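Local coordinates for protein CofB (PDB 5AX6) that serves as the trimeric minor pilin of the CFA/III type IVb pilus of enterotoxigenic Escherichia coli and probably takes part in pilus assembly, at residues A[28-33]-A[39-44]; A[55-60]-A[137-142]; A[283-288]-A[294-299]; A[298-301]-A[307-310]. One frame throughout, in Å; residues are numbered along the deposited sequence.

Interaction 1: A[28-33]-A[39-44]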
loop_
_atom_site.group_PDB
_atom_site.type_symbol
_atom_site.label_atom_id
_atom_site.label_comp_id
_atom_site.label_asym_id
_atom_site.label_seq_id
_atom_site.Cartn_x
_atom_site.Cartn_y
_atom_site.Cartn_z
ATOM N N GLU A 28 -10.778 25.929 11.419
ATOM C CA GLU A 28 -10.275 27.071 12.162
ATOM C C GLU A 28 -9.030 27.649 11.506
ATOM O O GLU A 28 -8.811 28.863 11.535
ATOM C CB GLU A 28 -9.975 26.696 13.611
ATOM C CG GLU A 28 -9.410 27.853 14.399
ATOM C CD GLU A 28 -9.747 27.767 15.874
ATOM O OE1 GLU A 28 -10.500 26.847 16.259
ATOM O OE2 GLU A 28 -9.261 28.623 16.643
ATOM N N GLN A 29 -8.214 26.772 10.931
ATOM C CA GLN A 29 -7.079 27.175 10.116
ATOM C C GLN A 29 -7.429 26.918 8.654
ATOM O O GLN A 29 -7.879 25.826 8.310
ATOM C CB GLN A 29 -5.814 26.405 10.510
ATOM C CG GLN A 29 -5.349 26.660 11.946
ATOM C CD GLN A 29 -4.899 28.099 12.185
ATOM O OE1 GLN A 29 -5.572 28.874 12.876
ATOM N NE2 GLN A 29 -3.753 28.457 11.628
ATOM N N ILE A 30 -7.247 27.917 7.796
ATOM C CA ILE A 30 -7.607 27.744 6.389
ATOM C C ILE A 30 -6.444 28.053 5.470
ATOM O O ILE A 30 -5.537 28.795 5.841
ATOM C CB ILE A 30 -8.802 28.643 5.976
ATOM C CG1 ILE A 30 -8.484 30.110 6.248
ATOM C CG2 ILE A 30 -10.039 28.245 6.736
ATOM C CD1 ILE A 30 -9.548 31.066 5.723
ATOM N N THR A 31 -6.489 27.491 4.265
ATOM C CA THR A 31 -5.479 27.764 3.252
ATOM C C THR A 31 -5.967 28.873 2.317
ATOM O O THR A 31 -7.024 28.755 1.705
ATOM C CB THR A 31 -5.141 26.501 2.417
ATOM O OG1 THR A 31 -4.751 25.430 3.288
ATOM C CG2 THR A 31 -3.999 26.793 1.450
ATOM N N VAL A 32 -5.198 29.952 2.229
ATOM C CA VAL A 32 -5.503 31.038 1.300
ATOM C C VAL A 32 -4.317 31.271 0.384
ATOM O O VAL A 32 -3.231 30.741 0.619
ATOM C CB VAL A 32 -5.839 32.343 2.031
ATOM C CG1 VAL A 32 -7.122 32.171 2.860
ATOM C CG2 VAL A 32 -4.676 32.773 2.914
ATOM N N ILE A 33 -4.530 32.053 -0.670
ATOM C CA ILE A 33 -3.449 32.451 -1.557
ATOM C C ILE A 33 -3.094 33.900 -1.261
ATOM O O ILE A 33 -3.965 34.766 -1.282
ATOM C CB ILE A 33 -3.839 32.322 -3.052
ATOM C CG1 ILE A 33 -4.526 30.982 -3.331
ATOM C CG2 ILE A 33 -2.623 32.550 -3.946
ATOM C CD1 ILE A 33 -3.659 29.782 -3.065
ATOM N N LYS A 39 -0.864 29.781 1.869
ATOM C CA LYS A 39 -0.474 30.162 3.213
ATOM C C LYS A 39 -1.587 29.738 4.164
ATOM O O LYS A 39 -2.765 29.799 3.802
ATOM C CB LYS A 39 -0.229 31.671 3.285
ATOM C CG LYS A 39 0.050 32.204 4.671
ATOM C CD LYS A 39 0.057 33.727 4.658
ATOM C CE LYS A 39 0.366 34.310 6.030
ATOM N NZ LYS A 39 0.202 35.794 6.032
ATOM N N GLU A 40 -1.224 29.275 5.356
ATOM C CA GLU A 40 -2.222 28.957 6.369
ATOM C C GLU A 40 -2.486 30.181 7.212
ATOM O O GLU A 40 -1.553 30.813 7.714
ATOM C CB GLU A 40 -1.772 27.805 7.277
ATOM C CG GLU A 40 -1.388 26.545 6.551
ATOM C CD GLU A 40 -2.536 25.958 5.774
ATOM O OE1 GLU A 40 -3.515 25.501 6.409
ATOM O OE2 GLU A 40 -2.461 25.954 4.524
ATOM N N ILE A 41 -3.763 30.517 7.377
ATOM C CA ILE A 41 -4.136 31.573 8.295
ATOM C C ILE A 41 -5.293 31.127 9.178
ATOM O O ILE A 41 -5.972 30.136 8.898
ATOM C CB ILE A 41 -4.551 32.868 7.558
ATOM C CG1 ILE A 41 -5.781 32.593 6.675
ATOM C CG2 ILE A 41 -3.387 33.419 6.745
ATOM C CD1 ILE A 41 -6.449 33.853 6.162
ATOM N N THR A 42 -5.496 31.858 10.258
ATOM C CA THR A 42 -6.679 31.664 11.062
ATOM C C THR A 42 -7.907 32.073 10.238
ATOM O O THR A 42 -7.921 33.141 9.628
ATOM C CB THR A 42 -6.595 32.479 12.352
ATOM O OG1 THR A 42 -5.518 31.970 13.151
ATOM C CG2 THR A 42 -7.901 32.390 13.133
ATOM N N ASN A 43 -8.920 31.215 10.220
ATOM C CA ASN A 43 -10.218 31.558 9.631
ATOM C C ASN A 43 -10.716 32.898 10.199
ATOM O O ASN A 43 -10.726 33.090 11.417
ATOM C CB ASN A 43 -11.226 30.429 9.909
ATOM C CG ASN A 43 -12.503 30.555 9.094
ATOM O OD1 ASN A 43 -13.010 31.657 8.869
ATOM N ND2 ASN A 43 -13.038 29.414 8.657
ATOM N N PRO A 44 -11.122 33.836 9.325
ATOM C CA PRO A 44 -11.608 35.126 9.835
ATOM C C PRO A 44 -12.784 34.984 10.801
ATOM O O PRO A 44 -13.022 35.891 11.596
ATOM C CB PRO A 44 -12.035 35.879 8.557
ATOM C CG PRO A 44 -12.202 34.824 7.517
ATOM C CD PRO A 44 -11.137 33.798 7.854
#
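The carboxylate of Glu40 takes a bond from Thr31 on the syn lone pair of OE2: OG1 of Thr31 donates to OE2 of Glu40 at 2.7 Å. On the face of Gln29, Thr31, Glu40 and Thr42 a second flat group, the Gln29 amide, folds back over the neighbouring strand, its chain bent at chi2 (-65°), and brings OE1 to 3.1 Å from OG1 of Thr42. A valine in place of Thr31 would probably leave Glu40 OE2 without this hydroxyl donor and Arg240 of the second subunit, which also bonds OG1, without one of its acceptors. The other face is mostly apolar, though Lys39 leads off it to a salt bridge with Glu34. CG1 of Ile30 touches CG1 of Ile41 at 3.7 Å. CD1 of Ile30 rests on CD of Pro44 at 3.8 Å, and CG1 of Val32 meets CD1 of Ile41 at 3.8 Å. Between the faces run the antiparallel backbone bonds of the Ile30-Ile41 and Val32-Lys39 pairs, and N of Asn43 donates to O of Glu28 at 2.7 Å. The two-stranded hairpin follows helix 4-25 in the pilin domain; Tyr107 packs on Ile30, backbone bonds tie Thr31 to Ser104 and Ile33 to Glu102, and Arg240 of the second subunit makes a salt bridge to Glu40.

Interaction 2: A[55-60]-A[137-142]; sequences INRTTN and SAIERV
Arg57 reaches Ser137 side-on, NE and NH2 both donating to the one carbonyl oxygen of Ser137, at 3.1 and 2.9 Å. The chain gets there by a bend at chi2; chi3 then runs extended, and the turn at chi4 (-82°) presents the NE/NH2 edge to the carbonyl. Ser137 O lies almost in the guanidinium plane, while NE comes in tilted from the carbonyl plane. Ile139 covers one face: its CD1 sits 3.8 Å above the plane over the centre, and its CG1 lies 3.4 Å from NE of Arg57. NH1 turns back to Asn56 O, and Leu45 O and Tyr54 O take further N-H groups, so backbone carbonyls fix the rotation of the buried arginine. The contact binds the long connection after strand 37-42 to the start of strand 139-148, in the central antiparallel sheet of the pilin domain, on the side where Val25 of the N-terminal helix packs against Ile139. At the other end Arg141 holds O of Asn60. The chain of Arg141 is extended until chi3 (76°), where it bends to direct NH2 at O of Asn60, 2.9 Å away and nearly in line with the C=O; the bond from NH1 is weak. Asp143 makes a salt bridge to NH2. The Asn60 amide stands nearly perpendicular to the guanidinium, 87° apart, while its OD1 accepts from OG1 of Thr58.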
loop_
_atom_site.group_PDB
_atom_site.type_symbol
_atom_site.label_atom_id
_atom_site.label_comp_id
_atom_site.label_asym_id
_atom_site.label_seq_id
_atom_site.Cartn_x
_atom_site.Cartn_y
_atom_site.Cartn_z
ATOM N N ILE A 55 -17.771 37.851 12.439
ATOM C CA ILE A 55 -17.884 37.834 13.900
ATOM C C ILE A 55 -19.320 37.670 14.391
ATOM O O ILE A 55 -19.556 37.652 15.599
ATOM C CB ILE A 55 -17.320 39.117 14.535
ATOM C CG1 ILE A 55 -18.032 40.351 13.979
ATOM C CG2 ILE A 55 -15.822 39.199 14.328
ATOM C CD1 ILE A 55 -17.577 41.649 14.613
ATOM N N ASN A 56 -20.276 37.576 13.473
ATOM C CA ASN A 56 -21.676 37.416 13.861
ATOM C C ASN A 56 -21.912 36.095 14.589
ATOM O O ASN A 56 -21.543 35.042 14.082
ATOM C CB ASN A 56 -22.595 37.482 12.636
ATOM C CG ASN A 56 -22.648 38.856 12.018
ATOM O OD1 ASN A 56 -21.673 39.610 12.059
ATOM N ND2 ASN A 56 -23.796 39.197 11.448
ATOM N N ARG A 57 -22.540 36.154 15.762
ATOM C CA ARG A 57 -22.950 34.943 16.492
ATOM C C ARG A 57 -24.328 35.103 17.096
ATOM O O ARG A 57 -24.685 36.185 17.559
ATOM C CB ARG A 57 -21.981 34.608 17.636
ATOM C CG ARG A 57 -20.552 34.360 17.197
ATOM C CD ARG A 57 -20.432 33.061 16.440
ATOM N NE ARG A 57 -19.021 32.775 16.260
ATOM C CZ ARG A 57 -18.276 33.311 15.298
ATOM N NH1 ARG A 57 -18.824 34.132 14.404
ATOM N NH2 ARG A 57 -16.984 33.021 15.229
ATOM N N THR A 58 -25.078 34.011 17.136
ATOM C CA THR A 58 -26.260 33.957 17.977
ATOM C C THR A 58 -25.906 33.151 19.231
ATOM O O THR A 58 -24.864 32.498 19.281
ATOM C CB THR A 58 -27.454 33.345 17.236
ATOM O OG1 THR A 58 -27.171 31.974 16.921
ATOM C CG2 THR A 58 -27.710 34.120 15.924
ATOM N N THR A 59 -26.756 33.195 20.251
ATOM C CA THR A 59 -26.390 32.550 21.514
ATOM C C THR A 59 -27.415 31.516 21.968
ATOM O O THR A 59 -27.385 31.066 23.122
ATOM C CB THR A 59 -26.203 33.588 22.634
ATOM O OG1 THR A 59 -27.418 34.319 22.801
ATOM C CG2 THR A 59 -25.084 34.553 22.280
ATOM N N ASN A 60 -28.306 31.122 21.067
ATOM C CA ASN A 60 -29.324 30.127 21.409
ATOM C C ASN A 60 -28.786 28.691 21.334
ATOM O O ASN A 60 -29.101 27.936 20.410
ATOM C CB ASN A 60 -30.565 30.288 20.516
ATOM C CG ASN A 60 -30.233 30.327 19.024
ATOM O OD1 ASN A 60 -29.231 30.911 18.609
ATOM N ND2 ASN A 60 -31.087 29.714 18.220
ATOM N N SER A 137 -15.802 33.619 18.903
ATOM C CA SER A 137 -16.073 32.362 19.593
ATOM C C SER A 137 -16.203 31.176 18.644
ATOM O O SER A 137 -16.630 31.339 17.505
ATOM C CB SER A 137 -17.357 32.486 20.406
ATOM O OG SER A 137 -17.758 31.228 20.910
ATOM N N ALA A 138 -15.857 29.985 19.129
ATOM C CA ALA A 138 -16.104 28.755 18.373
ATOM C C ALA A 138 -17.596 28.603 18.126
ATOM O O ALA A 138 -18.420 29.134 18.871
ATOM C CB ALA A 138 -15.562 27.540 19.118
ATOM N N ILE A 139 -17.939 27.883 17.069
ATOM C CA ILE A 139 -19.323 27.724 16.659
ATOM C C ILE A 139 -19.751 26.278 16.881
ATOM O O ILE A 139 -19.151 25.354 16.316
ATOM C CB ILE A 139 -19.503 28.113 15.174
ATOM C CG1 ILE A 139 -19.230 29.616 14.978
ATOM C CG2 ILE A 139 -20.892 27.724 14.682
ATOM C CD1 ILE A 139 -18.973 30.018 13.501
ATOM N N GLU A 140 -20.774 26.067 17.699
ATOM C CA GLU A 140 -21.144 24.699 18.047
ATOM C C GLU A 140 -22.338 24.200 17.268
ATOM O O GLU A 140 -22.668 23.008 17.299
ATOM C CB GLU A 140 -21.420 24.580 19.553
ATOM C CG GLU A 140 -22.661 25.292 20.044
ATOM C CD GLU A 140 -22.857 25.112 21.548
ATOM O OE1 GLU A 140 -21.897 25.368 22.309
ATOM O OE2 GLU A 140 -23.959 24.694 21.964
ATOM N N ARG A 141 -23.002 25.105 16.565
ATOM C CA ARG A 141 -24.124 24.700 15.732
ATOM C C ARG A 141 -24.324 25.720 14.626
ATOM O O ARG A 141 -24.135 26.914 14.860
ATOM C CB ARG A 141 -25.412 24.571 16.566
ATOM C CG ARG A 141 -26.499 23.753 15.869
ATOM C CD ARG A 141 -27.737 23.610 16.738
ATOM N NE ARG A 141 -28.541 24.831 16.783
ATOM C CZ ARG A 141 -28.833 25.500 17.897
ATOM N NH1 ARG A 141 -28.368 25.090 19.070
ATOM N NH2 ARG A 141 -29.586 26.588 17.833
ATOM N N VAL A 142 -24.700 25.255 13.436
ATOM C CA VAL A 142 -25.048 26.170 12.352
ATOM C C VAL A 142 -26.495 25.944 11.959
ATOM O O VAL A 142 -26.868 24.849 11.544
ATOM C CB VAL A 142 -24.137 25.987 11.105
ATOM C CG1 VAL A 142 -24.471 27.042 10.048
ATOM C CG2 VAL A 142 -22.665 26.072 11.493
#

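Interaction 3: A[283-288]-A[294-299]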
loop_
_atom_site.group_PDB
_atom_site.type_symbol
_atom_site.label_atom_id
_atom_site.label_comp_id
_atom_site.label_asym_id
_atom_site.label_seq_id
_atom_site.Cartn_x
_atom_site.Cartn_y
_atom_site.Cartn_z
ATOM N N LEU A 283 5.815 2.917 -1.845
ATOM C CA LEU A 283 5.305 2.120 -0.743
ATOM C C LEU A 283 6.398 1.160 -0.322
ATOM O O LEU A 283 6.958 0.445 -1.158
ATOM C CB LEU A 283 4.049 1.353 -1.154
ATOM C CG LEU A 283 2.793 2.173 -1.449
ATOM C CD1 LEU A 283 1.808 1.342 -2.258
ATOM C CD2 LEU A 283 2.145 2.646 -0.152
ATOM N N CYS A 284 6.703 1.143 0.970
ATOM C CA CYS A 284 7.838 0.382 1.474
ATOM C C CYS A 284 7.501 -0.592 2.588
ATOM O O CYS A 284 6.504 -0.438 3.298
ATOM C CB CYS A 284 8.929 1.336 1.971
ATOM S SG CYS A 284 9.355 2.651 0.806
ATOM N N TRP A 285 8.383 -1.577 2.739
ATOM C CA TRP A 285 8.350 -2.550 3.818
ATOM C C TRP A 285 9.638 -2.443 4.631
ATOM O O TRP A 285 10.720 -2.316 4.058
ATOM C CB TRP A 285 8.244 -3.987 3.275
ATOM C CG TRP A 285 7.036 -4.319 2.485
ATOM C CD1 TRP A 285 5.982 -5.078 2.893
ATOM C CD2 TRP A 285 6.766 -3.955 1.121
ATOM N NE1 TRP A 285 5.054 -5.185 1.879
ATOM C CE2 TRP A 285 5.514 -4.503 0.783
ATOM C CE3 TRP A 285 7.451 -3.195 0.167
ATOM C CZ2 TRP A 285 4.932 -4.325 -0.476
ATOM C CZ3 TRP A 285 6.873 -3.019 -1.083
ATOM C CH2 TRP A 285 5.628 -3.590 -1.392
ATOM N N ASP A 286 9.545 -2.548 5.955
ATOM C CA ASP A 286 10.747 -2.545 6.784
ATOM C C ASP A 286 10.641 -3.562 7.915
ATOM O O ASP A 286 9.662 -3.577 8.670
ATOM C CB ASP A 286 10.999 -1.139 7.342
ATOM C CG ASP A 286 12.414 -0.956 7.873
ATOM O OD1 ASP A 286 13.255 -1.874 7.735
ATOM O OD2 ASP A 286 12.687 0.131 8.422
ATOM N N LEU A 287 11.636 -4.442 7.990
ATOM C CA LEU A 287 11.738 -5.426 9.064
ATOM C C LEU A 287 12.359 -4.822 10.319
ATOM O O LEU A 287 12.178 -5.344 11.423
ATOM C CB LEU A 287 12.581 -6.618 8.614
ATOM C CG LEU A 287 12.044 -7.426 7.438
ATOM C CD1 LEU A 287 13.012 -8.560 7.110
ATOM C CD2 LEU A 287 10.680 -7.981 7.762
ATOM N N ASN A 288 13.101 -3.737 10.131
ATOM C CA ASN A 288 13.847 -3.110 11.217
ATOM C C ASN A 288 14.793 -4.106 11.878
ATOM O O ASN A 288 14.884 -4.161 13.105
ATOM C CB ASN A 288 12.885 -2.512 12.258
ATOM C CG ASN A 288 12.445 -1.099 11.899
ATOM O OD1 ASN A 288 13.265 -0.258 11.522
ATOM N ND2 ASN A 288 11.148 -0.833 12.014
ATOM N N LEU A 294 12.636 -2.033 1.819
ATOM C CA LEU A 294 12.431 -2.258 0.394
ATOM C C LEU A 294 11.245 -1.423 -0.056
ATOM O O LEU A 294 10.222 -1.397 0.627
ATOM C CB LEU A 294 12.183 -3.743 0.102
ATOM C CG LEU A 294 13.294 -4.692 0.559
ATOM C CD1 LEU A 294 12.926 -6.123 0.184
ATOM C CD2 LEU A 294 14.623 -4.275 -0.077
ATOM N N CYS A 295 11.381 -0.746 -1.192
ATOM C CA CYS A 295 10.325 0.138 -1.670
ATOM C C CYS A 295 9.891 -0.201 -3.076
ATOM O O CYS A 295 10.728 -0.492 -3.933
ATOM C CB CYS A 295 10.784 1.598 -1.633
ATOM S SG CYS A 295 11.196 2.185 0.032
ATOM N N LEU A 296 8.580 -0.157 -3.306
ATOM C CA LEU A 296 8.025 -0.155 -4.660
ATOM C C LEU A 296 7.767 1.288 -5.033
ATOM O O LEU A 296 6.850 1.912 -4.502
ATOM C CB LEU A 296 6.719 -0.952 -4.753
ATOM C CG LEU A 296 6.720 -2.434 -5.084
ATOM C CD1 LEU A 296 5.271 -2.955 -5.177
ATOM C CD2 LEU A 296 7.497 -2.674 -6.377
ATOM N N THR A 297 8.563 1.802 -5.960
ATOM C CA THR A 297 8.610 3.227 -6.238
ATOM C C THR A 297 8.264 3.529 -7.683
ATOM O O THR A 297 8.695 2.813 -8.585
ATOM C CB THR A 297 10.005 3.774 -5.939
ATOM O OG1 THR A 297 10.343 3.454 -4.585
ATOM C CG2 THR A 297 10.069 5.278 -6.156
ATOM N N GLN A 298 7.501 4.594 -7.908
ATOM C CA GLN A 298 7.166 4.980 -9.269
ATOM C C GLN A 298 8.217 5.938 -9.805
ATOM O O GLN A 298 8.537 6.937 -9.158
ATOM C CB GLN A 298 5.788 5.633 -9.345
ATOM C CG GLN A 298 5.315 5.820 -10.791
ATOM C CD GLN A 298 3.989 6.550 -10.862
ATOM O OE1 GLN A 298 3.600 7.225 -9.911
ATOM N NE2 GLN A 298 3.287 6.417 -11.990
ATOM N N ILE A 299 8.759 5.627 -10.976
ATOM C CA ILE A 299 9.805 6.457 -11.572
ATOM C C ILE A 299 9.464 6.796 -13.029
ATOM O O ILE A 299 8.627 6.150 -13.661
ATOM C CB ILE A 299 11.189 5.770 -11.510
ATOM C CG1 ILE A 299 11.164 4.447 -12.277
ATOM C CG2 ILE A 299 11.637 5.575 -10.055
ATOM C CD1 ILE A 299 12.505 3.745 -12.341
#
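Cys284 and Cys295 are joined by a disulfide, SG to SG 2.1 Å, across a non-hydrogen-bonded pair of an antiparallel beta hairpin in the beta-repeat domain. The CA atoms of Cys284 and Cys295 stand 4.0 Å apart, short even for such a pair, as is common where a disulfide crosses one; chi1 angles of -49° and -61° direct the two sulfurs at each other. The flanking pairs, Leu283 with Leu296 and Trp285 with Leu294, carry two backbone hydrogen bonds each. On the face away from the disulfide, the indole of Trp285 leans over the neighbouring strand and offers its edge to Leu296, CH2 meeting CD1 at 3.9 Å. The NE1 of this ring donates to O of Leu296 in the second subunit, so the tryptophan serves hairpin and trimer at once. An alanine here is likely to open a gap beside Leu296 and leave that carbonyl of the second subunit without its indole donor. Farther out, Leu296 is backed by Ile312 and Leu314 of strand 308-315, and residues Leu283 to Trp285 pair in a parallel ladder with a strand of the second subunit. Near the plane of the indole, at its edge, O of Leu294 lies 3.3 Å from CE3 of Trp285.

Interaction 4: A[298-301]-A[307-310]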
loop_
_atom_site.group_PDB
_atom_site.type_symbol
_atom_site.label_atom_id
_atom_site.label_comp_id
_atom_site.label_asym_id
_atom_site.label_seq_id
_atom_site.Cartn_x
_atom_site.Cartn_y
_atom_site.Cartn_z
ATOM N N GLN A 298 7.501 4.594 -7.908
ATOM C CA GLN A 298 7.166 4.980 -9.269
ATOM C C GLN A 298 8.217 5.938 -9.805
ATOM O O GLN A 298 8.537 6.937 -9.158
ATOM C CB GLN A 298 5.788 5.633 -9.345
ATOM C CG GLN A 298 5.315 5.820 -10.791
ATOM C CD GLN A 298 3.989 6.550 -10.862
ATOM O OE1 GLN A 298 3.600 7.225 -9.911
ATOM N NE2 GLN A 298 3.287 6.417 -11.990
ATOM N N ILE A 299 8.759 5.627 -10.976
ATOM C CA ILE A 299 9.805 6.457 -11.572
ATOM C C ILE A 299 9.464 6.796 -13.029
ATOM O O ILE A 299 8.627 6.150 -13.661
ATOM C CB ILE A 299 11.189 5.770 -11.510
ATOM C CG1 ILE A 299 11.164 4.447 -12.277
ATOM C CG2 ILE A 299 11.637 5.575 -10.055
ATOM C CD1 ILE A 299 12.505 3.745 -12.341
ATOM N N GLU A 300 10.108 7.830 -13.555
ATOM C CA GLU A 300 9.856 8.250 -14.921
ATOM C C GLU A 300 10.505 7.280 -15.892
ATOM O O GLU A 300 11.552 6.708 -15.599
ATOM C CB GLU A 300 10.400 9.663 -15.155
ATOM C CG GLU A 300 9.628 10.747 -14.449
ATOM C CD GLU A 300 8.366 11.166 -15.197
ATOM O OE1 GLU A 300 7.972 10.487 -16.179
ATOM O OE2 GLU A 300 7.769 12.190 -14.800
ATOM N N GLY A 301 9.874 7.099 -17.044
ATOM C CA GLY A 301 10.437 6.294 -18.106
ATOM C C GLY A 301 9.938 6.754 -19.462
ATOM O O GLY A 301 9.263 7.772 -19.579
ATOM N N LYS A 307 7.838 8.181 -26.007
ATOM C CA LYS A 307 6.890 9.067 -25.333
ATOM C C LYS A 307 6.956 8.929 -23.808
ATOM O O LYS A 307 7.327 7.877 -23.266
ATOM C CB LYS A 307 5.466 8.795 -25.816
ATOM C CG LYS A 307 5.294 8.881 -27.325
ATOM C CD LYS A 307 5.866 10.182 -27.866
ATOM C CE LYS A 307 5.463 10.407 -29.321
ATOM N NZ LYS A 307 5.673 11.827 -29.741
ATOM N N ASP A 308 6.587 10.002 -23.123
ATOM C CA ASP A 308 6.613 10.046 -21.671
ATOM C C ASP A 308 5.774 8.925 -21.073
ATOM O O ASP A 308 4.668 8.635 -21.533
ATOM C CB ASP A 308 6.113 11.398 -21.167
ATOM C CG ASP A 308 6.269 11.552 -19.666
ATOM O OD1 ASP A 308 7.161 10.889 -19.086
ATOM O OD2 ASP A 308 5.501 12.341 -19.065
ATOM N N ALA A 309 6.319 8.293 -20.039
ATOM C CA ALA A 309 5.621 7.214 -19.359
ATOM C C ALA A 309 6.190 7.046 -17.952
ATOM O O ALA A 309 6.970 7.866 -17.481
ATOM C CB ALA A 309 5.742 5.905 -20.163
ATOM N N SER A 310 5.799 5.985 -17.269
ATOM C CA SER A 310 6.405 5.703 -15.978
ATOM C C SER A 310 6.411 4.199 -15.754
ATOM O O SER A 310 5.824 3.446 -16.525
ATOM C CB SER A 310 5.666 6.414 -14.828
ATOM O OG SER A 310 4.356 5.895 -14.656
#
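Gly301 and Ala309 form a hydrogen-bonded antiparallel pair, with N of each donating to O of the other at 3.0 Å, and both donors stand well above the carbonyl planes, 54° for the bond from Gly301. This is the loop-proximal end of the beta hairpin of strands 294-302 and 308-315 in the beta-repeat domain, where the next pair, Glu300 with Ser310, brings CA atoms to 4.4 Å and lets the side chains diverge. Gln298 spans the strands: with CG anti to N (chi1 -170°) and the rest of the chain extended, its NE2 donates to OG of Ser310 at 2.9 Å, the hydroxyl lying 22° out of the amide plane. CB of Ser310 meanwhile sits 3.2 Å from O of Ile299. Glu300 bends at chi2 and swings its carboxylate back toward Asp308. These like charges, close together, might favour protonation of one of them. The other oxygen of Glu300, OE2, bonds Thr289 of the third subunit, while Gly301 pairs with a strand of the second, so this end of the hairpin lies between subunits. OE1 of Glu300 ends 3.0 Å from OD1 of Asp308.

How the interactions relate
Interactions 1 and 2 belong to the pilin domain, follow one another along the chain and come within about 5 Å at their nearest atoms; interactions 3 and 4 lie in the beta-repeat domain and share Gln298 and Ile299 on strand 294-302, the middle of the three strands this chain gives to the sheet. Interactions 2 and 3 are buried, but differ in chemistry: arginines gripping carbonyls tie a loop to a strand in one, a disulfide and an indole close a hairpin in the other. Interactions 1 and 4 are partly buried hairpin contacts: 1 has a polar face and an aliphatic one, and 4 rests on a Gln-Ser bond and two close carboxylates. Unlike interaction 2, the other three meet neighbouring subunits.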